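Local coordinates for titin (Homo sapiens, PDB 6H4L), which builds the giant elastic filament of the muscle sarcomere, probably with protein kinase activity, and contributes this immunoglobulin-like domain to its M-band segment, at residues H7-T12 with V32-T37; L13-H18 with T26-N31; K54-N59 with E67-H72; T78-C83 with S91-L96. All blocks are in the same frame, centred on the assembly; numbering follows the deposited sequence.

Contact 1: residues H7-T12 with V32-T37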
loop_
_atom_site.group_PDB
_atom_site.type_symbol
_atom_site.label_atom_id
_atom_site.label_comp_id
_atom_site.label_asym_id
_atom_site.label_seq_id
_atom_site.Cartn_x
_atom_site.Cartn_y
_atom_site.Cartn_z
ATOM N N HIS A 7 -2.758 18.382 -9.484
ATOM C CA HIS A 7 -4.026 17.690 -9.317
ATOM C C HIS A 7 -3.970 16.689 -8.170
ATOM O O HIS A 7 -2.903 16.208 -7.806
ATOM C CB HIS A 7 -4.423 16.973 -10.614
ATOM C CG HIS A 7 -3.479 15.886 -11.029
ATOM N ND1 HIS A 7 -3.506 14.626 -10.468
ATOM C CD2 HIS A 7 -2.473 15.873 -11.936
ATOM C CE1 HIS A 7 -2.565 13.881 -11.022
ATOM N NE2 HIS A 7 -1.923 14.613 -11.915
ATOM N N ALA A 8 -5.140 16.397 -7.613
ATOM C CA ALA A 8 -5.271 15.437 -6.525
ATOM C C ALA A 8 -4.828 14.043 -6.968
ATOM O O ALA A 8 -4.967 13.665 -8.135
ATOM C CB ALA A 8 -6.703 15.395 -6.039
ATOM N N PRO A 9 -4.319 13.261 -6.020
ATOM C CA PRO A 9 -3.919 11.906 -6.392
ATOM C C PRO A 9 -5.105 11.111 -6.943
ATOM O O PRO A 9 -6.230 11.241 -6.441
ATOM C CB PRO A 9 -3.480 11.310 -5.050
ATOM C CG PRO A 9 -3.069 12.495 -4.222
ATOM C CD PRO A 9 -4.061 13.563 -4.599
ATOM N N ARG A 10 -4.850 10.297 -7.961
ATOM C CA ARG A 10 -5.850 9.382 -8.486
ATOM C C ARG A 10 -5.193 8.017 -8.664
ATOM O O ARG A 10 -4.083 7.904 -9.197
ATOM C CB ARG A 10 -6.435 9.888 -9.804
ATOM C CG ARG A 10 -5.403 10.266 -10.815
ATOM C CD ARG A 10 -5.994 11.158 -11.922
ATOM N NE ARG A 10 -4.964 11.459 -12.906
ATOM C CZ ARG A 10 -4.751 12.652 -13.445
ATOM N NH1 ARG A 10 -5.516 13.687 -13.116
ATOM N NH2 ARG A 10 -3.769 12.799 -14.322
ATOM N N ILE A 11 -5.869 6.984 -8.189
ATOM C CA ILE A 11 -5.310 5.646 -8.249
ATOM C C ILE A 11 -5.809 4.980 -9.516
ATOM O O ILE A 11 -7.017 4.848 -9.721
ATOM C CB ILE A 11 -5.682 4.852 -6.993
ATOM C CG1 ILE A 11 -5.045 5.526 -5.769
ATOM C CG2 ILE A 11 -5.245 3.372 -7.130
ATOM C CD1 ILE A 11 -5.465 4.962 -4.430
ATOM N N THR A 12 -4.870 4.597 -10.376
ATOM C CA THR A 12 -5.208 4.017 -11.674
ATOM C C THR A 12 -5.068 2.492 -11.741
ATOM O O THR A 12 -5.582 1.860 -12.668
ATOM C CB THR A 12 -4.364 4.631 -12.805
ATOM O OG1 THR A 12 -2.987 4.283 -12.613
ATOM C CG2 THR A 12 -4.530 6.152 -12.846
ATOM N N VAL A 32 -0.433 5.301 -8.532
ATOM C CA VAL A 32 -1.109 6.583 -8.289
ATOM C C VAL A 32 -0.533 7.633 -9.231
ATOM O O VAL A 32 0.673 7.651 -9.509
ATOM C CB VAL A 32 -0.962 7.024 -6.805
ATOM C CG1 VAL A 32 0.503 7.289 -6.460
ATOM C CG2 VAL A 32 -1.853 8.240 -6.487
ATOM N N GLN A 33 -1.411 8.508 -9.742
ATOM C CA GLN A 33 -1.006 9.665 -10.517
ATOM C C GLN A 33 -1.240 10.870 -9.625
ATOM O O GLN A 33 -2.350 11.075 -9.134
ATOM C CB GLN A 33 -1.861 9.783 -11.778
ATOM C CG GLN A 33 -1.670 8.615 -12.754
ATOM C CD GLN A 33 -2.580 8.707 -13.975
ATOM O OE1 GLN A 33 -3.580 9.432 -13.972
ATOM N NE2 GLN A 33 -2.236 7.959 -15.028
ATOM N N SER A 34 -0.188 11.635 -9.371
ATOM C CA SER A 34 -0.275 12.730 -8.400
ATOM C C SER A 34 0.708 13.827 -8.768
ATOM O O SER A 34 1.852 13.547 -9.097
ATOM C CB SER A 34 0.036 12.188 -6.988
ATOM O OG SER A 34 -0.062 13.185 -5.993
ATOM N N LYS A 35 0.257 15.079 -8.751
ATOM C CA LYS A 35 1.160 16.205 -8.970
ATOM C C LYS A 35 0.743 17.376 -8.083
ATOM O O LYS A 35 -0.339 17.910 -8.240
ATOM C CB LYS A 35 1.139 16.638 -10.444
ATOM C CG LYS A 35 2.137 17.727 -10.759
ATOM C CD LYS A 35 1.987 18.222 -12.199
ATOM C CE LYS A 35 2.982 19.330 -12.493
ATOM N NZ LYS A 35 2.930 19.749 -13.926
ATOM N N PRO A 36 1.600 17.779 -7.129
ATOM C CA PRO A 36 2.909 17.198 -6.821
ATOM C C PRO A 36 2.827 15.776 -6.277
ATOM O O PRO A 36 1.744 15.268 -5.973
ATOM C CB PRO A 36 3.462 18.125 -5.732
ATOM C CG PRO A 36 2.286 18.817 -5.161
ATOM C CD PRO A 36 1.293 18.938 -6.273
ATOM N N THR A 37 3.982 15.134 -6.180
ATOM C CA THR A 37 4.051 13.751 -5.736
ATOM C C THR A 37 3.415 13.569 -4.365
ATOM O O THR A 37 3.607 14.384 -3.462
ATOM C CB THR A 37 5.493 13.254 -5.716
ATOM O OG1 THR A 37 6.328 14.234 -5.083
ATOM C CG2 THR A 37 5.976 13.037 -7.134
#
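Arg10 and Gln33 form an antiparallel hydrogen-bonded pair and exchange two backbone bonds: Arg10 N to Gln33 O (2.9 Å) and Gln33 N to Arg10 O (2.8 Å). Further along, His7 N reaches Lys35 O at 2.8 Å, whereas the return bond from Lys35 N to His7 O is weak. Between these two pairs the register slips by one residue, a beta bulge at Ala8-Pro9, and Pro9 CA instead makes a CA-H...O contact with Gln33 O.

The side chains repeat the pairing on one face. Arg10 NE gives a nearly straight bond (168°) to Gln33 OE1, 2.7 Å away and near the guanidinium plane, while the amide plane is turned 75° from it. Thr12 CG2 presses against Gln33 CD. His7 CG sits between its backbone N and carbonyl carbon (chi1 64°), which folds the ring back so that Arg10 NH1 covers one face and Lys35 N the other; His7 ND1 also bonds Ala8 O.

Apolar contact gathers round Val32, whose CG2 meets Pro9 CB at 3.8 Å and Ile11 CG1 more loosely. This is the edge of the four-stranded sheet: Pro9 and Val32 face Cys83 of strand 77-85, and Ile11 packs on Ala90 and Asp92 of strand 88-98.

Contact 2: residues L13-H18 with T26-N31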
loop_
_atom_site.group_PDB
_atom_site.type_symbol
_atom_site.label_atom_id
_atom_site.label_comp_id
_atom_site.label_asym_id
_atom_site.label_seq_id
_atom_site.Cartn_x
_atom_site.Cartn_y
_atom_site.Cartn_z
ATOM N N LEU A 13 -4.344 1.910 -10.789
ATOM C CA LEU A 13 -4.246 0.458 -10.662
ATOM C C LEU A 13 -4.393 0.144 -9.187
ATOM O O LEU A 13 -3.619 0.644 -8.361
ATOM C CB LEU A 13 -2.892 -0.079 -11.140
ATOM C CG LEU A 13 -2.712 -1.568 -10.804
ATOM C CD1 LEU A 13 -3.606 -2.412 -11.699
ATOM C CD2 LEU A 13 -1.262 -1.995 -10.912
ATOM N N ARG A 14 -5.393 -0.662 -8.857
ATOM C CA ARG A 14 -5.704 -0.905 -7.457
ATOM C C ARG A 14 -5.091 -2.206 -6.958
ATOM O O ARG A 14 -4.840 -3.126 -7.735
ATOM C CB ARG A 14 -7.219 -0.910 -7.245
ATOM C CG ARG A 14 -7.853 0.458 -7.536
ATOM C CD ARG A 14 -9.174 0.685 -6.808
ATOM N NE ARG A 14 -9.601 2.084 -6.913
ATOM C CZ ARG A 14 -9.442 2.997 -5.956
ATOM N NH1 ARG A 14 -8.882 2.665 -4.802
ATOM N NH2 ARG A 14 -9.858 4.244 -6.147
ATOM N N MET A 15 -4.847 -2.264 -5.651
ATOM C CA MET A 15 -4.343 -3.480 -5.026
ATOM C C MET A 15 -5.272 -4.671 -5.200
ATOM O O MET A 15 -6.489 -4.518 -5.326
ATOM C CB MET A 15 -4.116 -3.245 -3.540
ATOM C CG MET A 15 -2.889 -2.415 -3.229
ATOM S SD MET A 15 -2.688 -2.284 -1.436
ATOM C CE MET A 15 -3.980 -1.084 -1.218
ATOM N N ARG A 16 -4.676 -5.859 -5.179
ATOM C CA ARG A 16 -5.401 -7.112 -5.338
ATOM C C ARG A 16 -5.457 -7.866 -4.025
ATOM O O ARG A 16 -4.424 -8.161 -3.433
ATOM C CB ARG A 16 -4.688 -8.015 -6.348
ATOM C CG ARG A 16 -4.773 -7.554 -7.794
ATOM C CD ARG A 16 -5.576 -8.548 -8.625
ATOM N NE ARG A 16 -5.559 -8.220 -10.047
ATOM C CZ ARG A 16 -4.582 -8.565 -10.880
ATOM N NH1 ARG A 16 -3.539 -9.246 -10.427
ATOM N NH2 ARG A 16 -4.645 -8.232 -12.165
ATOM N N SER A 17 -6.660 -8.207 -3.582
ATOM C CA SER A 17 -6.792 -9.082 -2.428
ATOM C C SER A 17 -6.233 -10.446 -2.805
ATOM O O SER A 17 -6.520 -10.967 -3.881
ATOM C CB SER A 17 -8.257 -9.188 -1.993
ATOM O OG SER A 17 -8.758 -7.920 -1.577
ATOM N N HIS A 18 -5.424 -11.031 -1.933
ATOM C CA HIS A 18 -4.831 -12.313 -2.268
ATOM C C HIS A 18 -4.433 -13.161 -1.068
ATOM O O HIS A 18 -4.499 -12.730 0.085
ATOM C CB HIS A 18 -3.639 -12.138 -3.225
ATOM C CG HIS A 18 -2.483 -11.397 -2.629
ATOM N ND1 HIS A 18 -2.476 -10.026 -2.477
ATOM C CD2 HIS A 18 -1.289 -11.832 -2.159
ATOM C CE1 HIS A 18 -1.333 -9.650 -1.932
ATOM N NE2 HIS A 18 -0.594 -10.725 -1.732
ATOM N N THR A 26 5.215 -11.402 0.608
ATOM C CA THR A 26 4.227 -10.977 -0.362
ATOM C C THR A 26 4.289 -9.478 -0.606
ATOM O O THR A 26 4.890 -8.734 0.162
ATOM C CB THR A 26 2.814 -11.405 0.068
ATOM O OG1 THR A 26 1.944 -11.402 -1.072
ATOM C CG2 THR A 26 2.277 -10.496 1.159
ATOM N N ARG A 27 3.669 -9.043 -1.692
ATOM C CA ARG A 27 3.617 -7.621 -2.006
ATOM C C ARG A 27 2.214 -7.210 -2.379
ATOM O O ARG A 27 1.472 -7.996 -2.974
ATOM C CB ARG A 27 4.526 -7.314 -3.193
ATOM C CG ARG A 27 5.987 -7.328 -2.869
ATOM C CD ARG A 27 6.856 -7.116 -4.101
ATOM N NE ARG A 27 8.264 -7.121 -3.714
ATOM C CZ ARG A 27 9.276 -7.324 -4.550
ATOM N NH1 ARG A 27 9.036 -7.554 -5.836
ATOM N NH2 ARG A 27 10.525 -7.309 -4.095
ATOM N N PHE A 28 1.876 -5.967 -2.035
ATOM C CA PHE A 28 0.737 -5.257 -2.610
ATOM C C PHE A 28 1.305 -4.152 -3.483
ATOM O O PHE A 28 2.279 -3.505 -3.118
ATOM C CB PHE A 28 -0.135 -4.638 -1.521
ATOM C CG PHE A 28 -0.971 -5.644 -0.750
ATOM C CD1 PHE A 28 -2.170 -6.102 -1.270
ATOM C CD2 PHE A 28 -0.571 -6.095 0.494
ATOM C CE1 PHE A 28 -2.951 -7.009 -0.570
ATOM C CE2 PHE A 28 -1.346 -7.015 1.203
ATOM C CZ PHE A 28 -2.536 -7.468 0.667
ATOM N N ILE A 29 0.690 -3.923 -4.630
ATOM C CA ILE A 29 1.198 -2.907 -5.554
ATOM C C ILE A 29 0.023 -2.094 -6.067
ATOM O O ILE A 29 -1.019 -2.648 -6.389
ATOM C CB ILE A 29 1.944 -3.551 -6.739
ATOM C CG1 ILE A 29 3.153 -4.349 -6.243
ATOM C CG2 ILE A 29 2.418 -2.479 -7.717
ATOM C CD1 ILE A 29 3.757 -5.281 -7.290
ATOM N N LEU A 30 0.188 -0.776 -6.120
ATOM C CA LEU A 30 -0.824 0.065 -6.759
ATOM C C LEU A 30 -0.123 1.163 -7.530
ATOM O O LEU A 30 1.079 1.352 -7.413
ATOM C CB LEU A 30 -1.817 0.643 -5.753
ATOM C CG LEU A 30 -1.355 1.642 -4.702
ATOM C CD1 LEU A 30 -2.511 2.492 -4.214
ATOM C CD2 LEU A 30 -0.766 0.873 -3.503
ATOM N N ASN A 31 -0.869 1.860 -8.382
ATOM C CA ASN A 31 -0.284 2.962 -9.113
ATOM C C ASN A 31 -1.108 4.216 -8.899
ATOM O O ASN A 31 -2.332 4.175 -9.030
ATOM C CB ASN A 31 -0.270 2.658 -10.606
ATOM C CG ASN A 31 0.499 3.686 -11.390
ATOM O OD1 ASN A 31 1.726 3.683 -11.416
ATOM N ND2 ASN A 31 -0.225 4.584 -12.035
HETATM O O HOH W 1 -2.396 -4.612 -7.817
HETATM O O HOH W 2 -1.659 -5.855 -5.231
#
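Leu13 and Asn31 form one antiparallel hydrogen-bonded pair, through Asn31 N to Leu13 O at 3.0 Å, before residues 14-18 leave strand 26-31 and run opposite to it without regular pairing. This is the switch from strand A to strand A' of the I-set immunoglobulin fold, where the chain changes sheets. Two waters bridge the backbones where direct pairing stops: one donates to both Arg14 O and Ile29 O, the other accepts from Arg16 N and Ile29 N.

Met15 reaches into the core between the sheets. Its second torsion (chi2 -177°) carries SD out in extension to Phe28 CB at 3.5 Å, making an oblique Met-aromatic contact with the ring, while CG rests on Leu30 CD2 at 3.9 Å. Trp42 borders both Met15 and Leu30.

The His18 ring is held at two edges. ND1 donates back to Arg16 O, two residues earlier in the chain, 2.9 Å away and close to the ring plane; NE2 is hydrogen-bonded to Thr26 OG1 (2.7 Å). With its rotation fixed by these bonds, the imidazole meets Phe28 obliquely, the planes 59° apart. CE1 of His18 hangs over the rim of one Phe28 face, 3.4 Å from Phe28 CE1.

Contact 3: residues K54-N59 with E67-H72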
loop_
_atom_site.group_PDB
_atom_site.type_symbol
_atom_site.label_atom_id
_atom_site.label_comp_id
_atom_site.label_asym_id
_atom_site.label_seq_id
_atom_site.Cartn_x
_atom_site.Cartn_y
_atom_site.Cartn_z
ATOM N N LYS A 54 10.325 -6.486 8.872
ATOM C CA LYS A 54 9.178 -7.189 8.307
ATOM C C LYS A 54 8.478 -6.415 7.192
ATOM O O LYS A 54 7.992 -7.013 6.227
ATOM C CB LYS A 54 8.176 -7.519 9.410
ATOM C CG LYS A 54 7.100 -8.495 8.985
ATOM C CD LYS A 54 6.326 -8.986 10.190
ATOM C CE LYS A 54 5.345 -10.072 9.802
ATOM N NZ LYS A 54 6.022 -11.319 9.380
ATOM N N ILE A 55 8.446 -5.092 7.326
ATOM C CA ILE A 55 7.656 -4.236 6.442
ATOM C C ILE A 55 8.526 -3.238 5.673
ATOM O O ILE A 55 9.286 -2.489 6.280
ATOM C CB ILE A 55 6.643 -3.424 7.270
ATOM C CG1 ILE A 55 5.662 -4.350 7.994
ATOM C CG2 ILE A 55 5.919 -2.414 6.401
ATOM C CD1 ILE A 55 4.755 -5.133 7.076
ATOM N N HIS A 56 8.409 -3.228 4.346
ATOM C CA HIS A 56 9.083 -2.226 3.515
ATOM C C HIS A 56 8.086 -1.643 2.525
ATOM O O HIS A 56 7.273 -2.371 1.967
ATOM C CB HIS A 56 10.216 -2.851 2.696
ATOM C CG HIS A 56 11.259 -3.535 3.518
ATOM N ND1 HIS A 56 11.835 -4.728 3.138
ATOM C CD2 HIS A 56 11.842 -3.189 4.688
ATOM C CE1 HIS A 56 12.720 -5.096 4.050
ATOM N NE2 HIS A 56 12.744 -4.179 5.000
ATOM N N TYR A 57 8.170 -0.342 2.279
ATOM C CA TYR A 57 7.354 0.239 1.218
ATOM C C TYR A 57 8.108 1.287 0.418
ATOM O O TYR A 57 9.000 1.961 0.929
ATOM C CB TYR A 57 6.019 0.796 1.739
ATOM C CG TYR A 57 6.087 1.563 3.047
ATOM C CD1 TYR A 57 6.483 2.896 3.085
ATOM C CD2 TYR A 57 5.721 0.959 4.239
ATOM C CE1 TYR A 57 6.529 3.595 4.283
ATOM C CE2 TYR A 57 5.768 1.645 5.439
ATOM C CZ TYR A 57 6.169 2.960 5.454
ATOM O OH TYR A 57 6.207 3.632 6.656
ATOM N N THR A 58 7.732 1.423 -0.850
ATOM C CA THR A 58 8.428 2.328 -1.747
ATOM C C THR A 58 7.450 3.049 -2.659
ATOM O O THR A 58 6.317 2.601 -2.836
ATOM C CB THR A 58 9.419 1.575 -2.649
ATOM O OG1 THR A 58 8.716 0.577 -3.402
ATOM C CG2 THR A 58 10.519 0.914 -1.824
ATOM N N ASN A 59 7.898 4.173 -3.222
ATOM C CA ASN A 59 7.154 4.917 -4.235
ATOM C C ASN A 59 8.128 5.222 -5.355
ATOM O O ASN A 59 9.075 5.980 -5.170
ATOM C CB ASN A 59 6.580 6.228 -3.669
ATOM C CG ASN A 59 5.783 7.017 -4.705
ATOM O OD1 ASN A 59 5.812 6.709 -5.893
ATOM N ND2 ASN A 59 5.048 8.028 -4.244
ATOM N N GLU A 67 5.778 -4.376 0.908
ATOM C CA GLU A 67 6.291 -5.726 0.968
ATOM C C GLU A 67 6.225 -6.193 2.417
ATOM O O GLU A 67 6.659 -5.477 3.316
ATOM C CB GLU A 67 7.717 -5.745 0.447
ATOM C CG GLU A 67 8.397 -7.094 0.553
ATOM C CD GLU A 67 9.797 -7.033 -0.010
ATOM O OE1 GLU A 67 10.666 -6.403 0.630
ATOM O OE2 GLU A 67 10.015 -7.579 -1.109
ATOM N N ILE A 68 5.631 -7.359 2.628
ATOM C CA ILE A 68 5.549 -7.959 3.963
ATOM C C ILE A 68 6.312 -9.268 3.910
ATOM O O ILE A 68 6.016 -10.126 3.074
ATOM C CB ILE A 68 4.086 -8.233 4.366
ATOM C CG1 ILE A 68 3.244 -6.957 4.246
ATOM C CG2 ILE A 68 4.015 -8.814 5.790
ATOM C CD1 ILE A 68 1.914 -7.174 3.558
ATOM N N LEU A 69 7.307 -9.419 4.783
ATOM C CA LEU A 69 8.174 -10.583 4.754
ATOM C C LEU A 69 7.717 -11.609 5.780
ATOM O O LEU A 69 7.162 -11.243 6.812
ATOM C CB LEU A 69 9.609 -10.178 5.080
ATOM C CG LEU A 69 10.293 -9.169 4.161
ATOM C CD1 LEU A 69 11.763 -9.075 4.546
ATOM C CD2 LEU A 69 10.143 -9.596 2.717
ATOM N N ASP A 70 7.958 -12.886 5.485
ATOM C CA ASP A 70 7.743 -13.976 6.429
ATOM C C ASP A 70 6.345 -13.975 7.052
ATOM O O ASP A 70 6.195 -13.963 8.270
ATOM C CB ASP A 70 8.795 -13.917 7.519
ATOM C CG ASP A 70 8.689 -15.079 8.481
ATOM O OD1 ASP A 70 8.274 -16.147 8.005
ATOM O OD2 ASP A 70 8.967 -14.859 9.668
ATOM N N CYS A 71 5.339 -14.034 6.189
ATOM C CA CYS A 71 3.941 -13.873 6.576
ATOM C C CYS A 71 3.387 -14.937 7.506
ATOM O O CYS A 71 3.477 -16.126 7.222
ATOM C CB CYS A 71 3.067 -13.819 5.328
ATOM S SG CYS A 71 3.237 -12.278 4.402
ATOM N N HIS A 72 2.786 -14.491 8.606
ATOM C CA HIS A 72 2.111 -15.390 9.535
ATOM C C HIS A 72 0.637 -15.019 9.624
ATOM O O HIS A 72 0.188 -14.069 8.967
ATOM C CB HIS A 72 2.752 -15.319 10.921
ATOM C CG HIS A 72 4.207 -15.673 10.938
ATOM N ND1 HIS A 72 5.107 -15.074 11.793
ATOM C CD2 HIS A 72 4.918 -16.567 10.211
ATOM C CE1 HIS A 72 6.309 -15.579 11.590
ATOM N NE2 HIS A 72 6.221 -16.490 10.639
HETATM O O HOH W 3 7.582 -12.378 10.964
#
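His56 and Glu67 bond to each other three times, twice through the backbone and once through their side chains. Glu67 N donates to His56 O at 2.7 Å and His56 N to Glu67 O at 3.0 Å, as befits a hydrogen-bonded antiparallel pair. Above this ladder the two side chains lie side by side. The imidazole offers its ND1 proton to Glu67 OE1 at 3.2 Å, nearly straight (167°) and close to the ring plane, although the carboxylate is turned 61° from that plane. Extended, with CG anti to the backbone N (chi1 176°), Glu67 can serve a second partner as well: OE2 forms a salt bridge with Arg27 on the adjoining strand. Two neighbours for one carboxylate would be expected to favour its ionised form.

Two residues along each segment, Lys54 O accepts from Leu69 N at 2.9 Å, and the lysine side chain runs along the Leu69 carbonyl. A bend at the last torsion turns NZ onto Leu69 O, 2.8 Å away. Asp75 supplies the ammonium group with a salt bridge. A water that accepts from Lys54 NZ donates to Asp70 OD2, tying the lysine to a zinc ligand. On the opposite face of the sheet, Ile55 CD1 packs on Ile68 CG1 at 3.7 Å, in the core.

Asp70 and His72 bind a zinc ion, and Asp70 N is held by Asn25 OD1. This zinc site, in the loop where strand pairing gives way, is a feature seen in this structure; the family feature is the D-E beta hairpin of an I-set domain, met here at its open end.

Contact 4: residues T78-C83 with S91-L96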
loop_
_atom_site.group_PDB
_atom_site.type_symbol
_atom_site.label_atom_id
_atom_site.label_comp_id
_atom_site.label_asym_id
_atom_site.label_seq_id
_atom_site.Cartn_x
_atom_site.Cartn_y
_atom_site.Cartn_z
ATOM N N THR A 78 -6.700 -6.273 6.551
ATOM C CA THR A 78 -6.845 -5.207 5.570
ATOM C C THR A 78 -5.613 -4.322 5.527
ATOM O O THR A 78 -5.175 -3.809 6.558
ATOM C CB THR A 78 -8.075 -4.334 5.901
ATOM O OG1 THR A 78 -9.247 -5.163 5.949
ATOM C CG2 THR A 78 -8.258 -3.234 4.863
ATOM N N TYR A 79 -5.060 -4.140 4.326
ATOM C CA TYR A 79 -3.951 -3.217 4.127
ATOM C C TYR A 79 -4.460 -2.068 3.302
ATOM O O TYR A 79 -5.140 -2.285 2.300
ATOM C CB TYR A 79 -2.770 -3.906 3.438
ATOM C CG TYR A 79 -2.061 -4.849 4.385
ATOM C CD1 TYR A 79 -0.989 -4.412 5.156
ATOM C CD2 TYR A 79 -2.490 -6.155 4.528
ATOM C CE1 TYR A 79 -0.353 -5.268 6.051
ATOM C CE2 TYR A 79 -1.859 -7.022 5.423
ATOM C CZ TYR A 79 -0.791 -6.565 6.168
ATOM O OH TYR A 79 -0.153 -7.406 7.054
ATOM N N ARG A 80 -4.140 -0.854 3.740
ATOM C CA ARG A 80 -4.624 0.344 3.063
ATOM C C ARG A 80 -3.482 1.309 2.767
ATOM O O ARG A 80 -2.621 1.543 3.621
ATOM C CB ARG A 80 -5.677 1.037 3.943
ATOM C CG ARG A 80 -6.135 2.395 3.408
ATOM C CD ARG A 80 -7.092 3.090 4.367
ATOM N NE ARG A 80 -8.353 2.377 4.544
ATOM C CZ ARG A 80 -9.448 2.613 3.828
ATOM N NH1 ARG A 80 -9.427 3.523 2.859
ATOM N NH2 ARG A 80 -10.562 1.932 4.071
ATOM N N ALA A 81 -3.485 1.879 1.559
ATOM C CA ALA A 81 -2.583 2.969 1.213
ATOM C C ALA A 81 -3.402 4.243 1.160
ATOM O O ALA A 81 -4.518 4.231 0.644
ATOM C CB ALA A 81 -1.921 2.724 -0.140
ATOM N N VAL A 82 -2.853 5.327 1.690
ATOM C CA VAL A 82 -3.482 6.641 1.566
ATOM C C VAL A 82 -2.489 7.589 0.911
ATOM O O VAL A 82 -1.366 7.735 1.396
ATOM C CB VAL A 82 -3.877 7.185 2.934
ATOM C CG1 VAL A 82 -4.525 8.567 2.801
ATOM C CG2 VAL A 82 -4.818 6.200 3.625
ATOM N N CYS A 83 -2.911 8.262 -0.165
ATOM C CA CYS A 83 -2.033 9.119 -0.958
ATOM C C CYS A 83 -2.552 10.537 -0.893
ATOM O O CYS A 83 -3.709 10.778 -1.244
ATOM C CB CYS A 83 -2.075 8.702 -2.424
ATOM S SG CYS A 83 -1.638 6.967 -2.657
ATOM N N SER A 91 -7.395 6.788 -1.704
ATOM C CA SER A 91 -7.041 5.652 -0.854
ATOM C C SER A 91 -7.490 4.365 -1.504
ATOM O O SER A 91 -8.431 4.346 -2.307
ATOM C CB SER A 91 -7.676 5.796 0.530
ATOM O OG SER A 91 -7.184 4.785 1.408
ATOM N N ASP A 92 -6.799 3.276 -1.171
ATOM C CA ASP A 92 -7.133 1.965 -1.714
ATOM C C ASP A 92 -6.878 0.967 -0.602
ATOM O O ASP A 92 -6.044 1.210 0.266
ATOM C CB ASP A 92 -6.233 1.650 -2.910
ATOM C CG ASP A 92 -6.611 0.361 -3.621
ATOM O OD1 ASP A 92 -7.804 -0.003 -3.667
ATOM O OD2 ASP A 92 -5.691 -0.288 -4.148
ATOM N N TYR A 93 -7.613 -0.139 -0.607
ATOM C CA TYR A 93 -7.380 -1.170 0.397
ATOM C C TYR A 93 -7.636 -2.542 -0.193
ATOM O O TYR A 93 -8.353 -2.678 -1.181
ATOM C CB TYR A 93 -8.256 -0.941 1.627
ATOM C CG TYR A 93 -9.739 -1.080 1.367
ATOM C CD1 TYR A 93 -10.372 -2.310 1.467
ATOM C CD2 TYR A 93 -10.504 0.025 1.022
ATOM C CE1 TYR A 93 -11.730 -2.439 1.231
ATOM C CE2 TYR A 93 -11.867 -0.095 0.785
ATOM C CZ TYR A 93 -12.471 -1.328 0.888
ATOM O OH TYR A 93 -13.822 -1.455 0.651
ATOM N N ALA A 94 -7.043 -3.557 0.426
ATOM C CA ALA A 94 -7.203 -4.932 -0.012
ATOM C C ALA A 94 -6.929 -5.838 1.175
ATOM O O ALA A 94 -6.387 -5.406 2.191
ATOM C CB ALA A 94 -6.239 -5.247 -1.166
ATOM N N THR A 95 -7.298 -7.104 1.031
ATOM C CA THR A 95 -7.140 -8.057 2.118
ATOM C C THR A 95 -6.013 -9.038 1.855
ATOM O O THR A 95 -5.794 -9.465 0.723
ATOM C CB THR A 95 -8.431 -8.855 2.353
ATOM O OG1 THR A 95 -8.747 -9.612 1.179
ATOM C CG2 THR A 95 -9.581 -7.925 2.687
ATOM N N LEU A 96 -5.296 -9.385 2.915
ATOM C CA LEU A 96 -4.337 -10.479 2.865
ATOM C C LEU A 96 -4.880 -11.664 3.649
ATOM O O LEU A 96 -5.335 -11.512 4.784
ATOM C CB LEU A 96 -3.003 -10.055 3.470
ATOM C CG LEU A 96 -1.895 -11.102 3.324
ATOM C CD1 LEU A 96 -1.572 -11.358 1.854
ATOM C CD2 LEU A 96 -0.654 -10.684 4.099
#
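Ala81 O is gripped twice from the facing strand, by Asp92 N at 3.1 Å and by Ser91 OG at 2.8 Å. The serine hydroxyl approaches from above the carbonyl plane, placed there by an OG anti to the backbone N (chi1 -172°). Ser91 OG in turn accepts from Arg80 NH1 at 3.0 Å, near the guanidinium plane, and so relays between a side chain and the backbone.

Arg80 reaches it by bending at chi3 (-65°), which also lays the guanidinium beside Tyr93. The guanidinium and Tyr93 ring planes are 36° apart, and Arg80 NH2 comes to Tyr93 CD2 at 3.6 Å.

The ladder beneath is regular. Tyr79 N donates to Ala94 O at 2.8 Å, Ala94 N returns a bond to Tyr79 O, and Ala81 N completes the second hydrogen-bonded pair with Asp92 O at 2.9 Å. On the buried face, Tyr79 CE2 touches Leu96 CB (3.8 Å), and the ring stacks with His44. The bond from Tyr79 OH to Asp75 O is the tyrosine corner of Greek-key immunoglobulin folds.

These two strands, F and G, form a hairpin with contrasting sides: one largely polar (Thr78, Arg80, Ser91, Tyr93, Thr95, with Val82 among them), the other turning Tyr79, Ala81 and Ala94 to the core with the buried Asp92, whose carboxylate is satisfied by Arg14 and Met15 N. The doubly bonded carbonyl and the shared hydroxyl imply that polar side chains reinforce the strand pairing.

The four contacts illustrate how an immunoglobulin sandwich is sewn together. Contacts 1 and 3 lie in one sheet on opposite sides of the chain's centre, their centres about 23 Å apart, with strand 26-35 adjoining both strand 7-11 and strand 63-68. Contact 2 is nested within the loop closed by contact 1 and shares that strand. It also reaches the other sheet: its centre is about 8 Å from that of contact 4, and Met15 N lies 2.6 Å from Asp92 OD2. Phe28 and Tyr79 meet across the core, as do Ile68 and Tyr79 between contacts 3 and 4. The zinc ion belongs to contact 3 alone; the side chains of Thr26 and Leu96 are each about 12 Å from it.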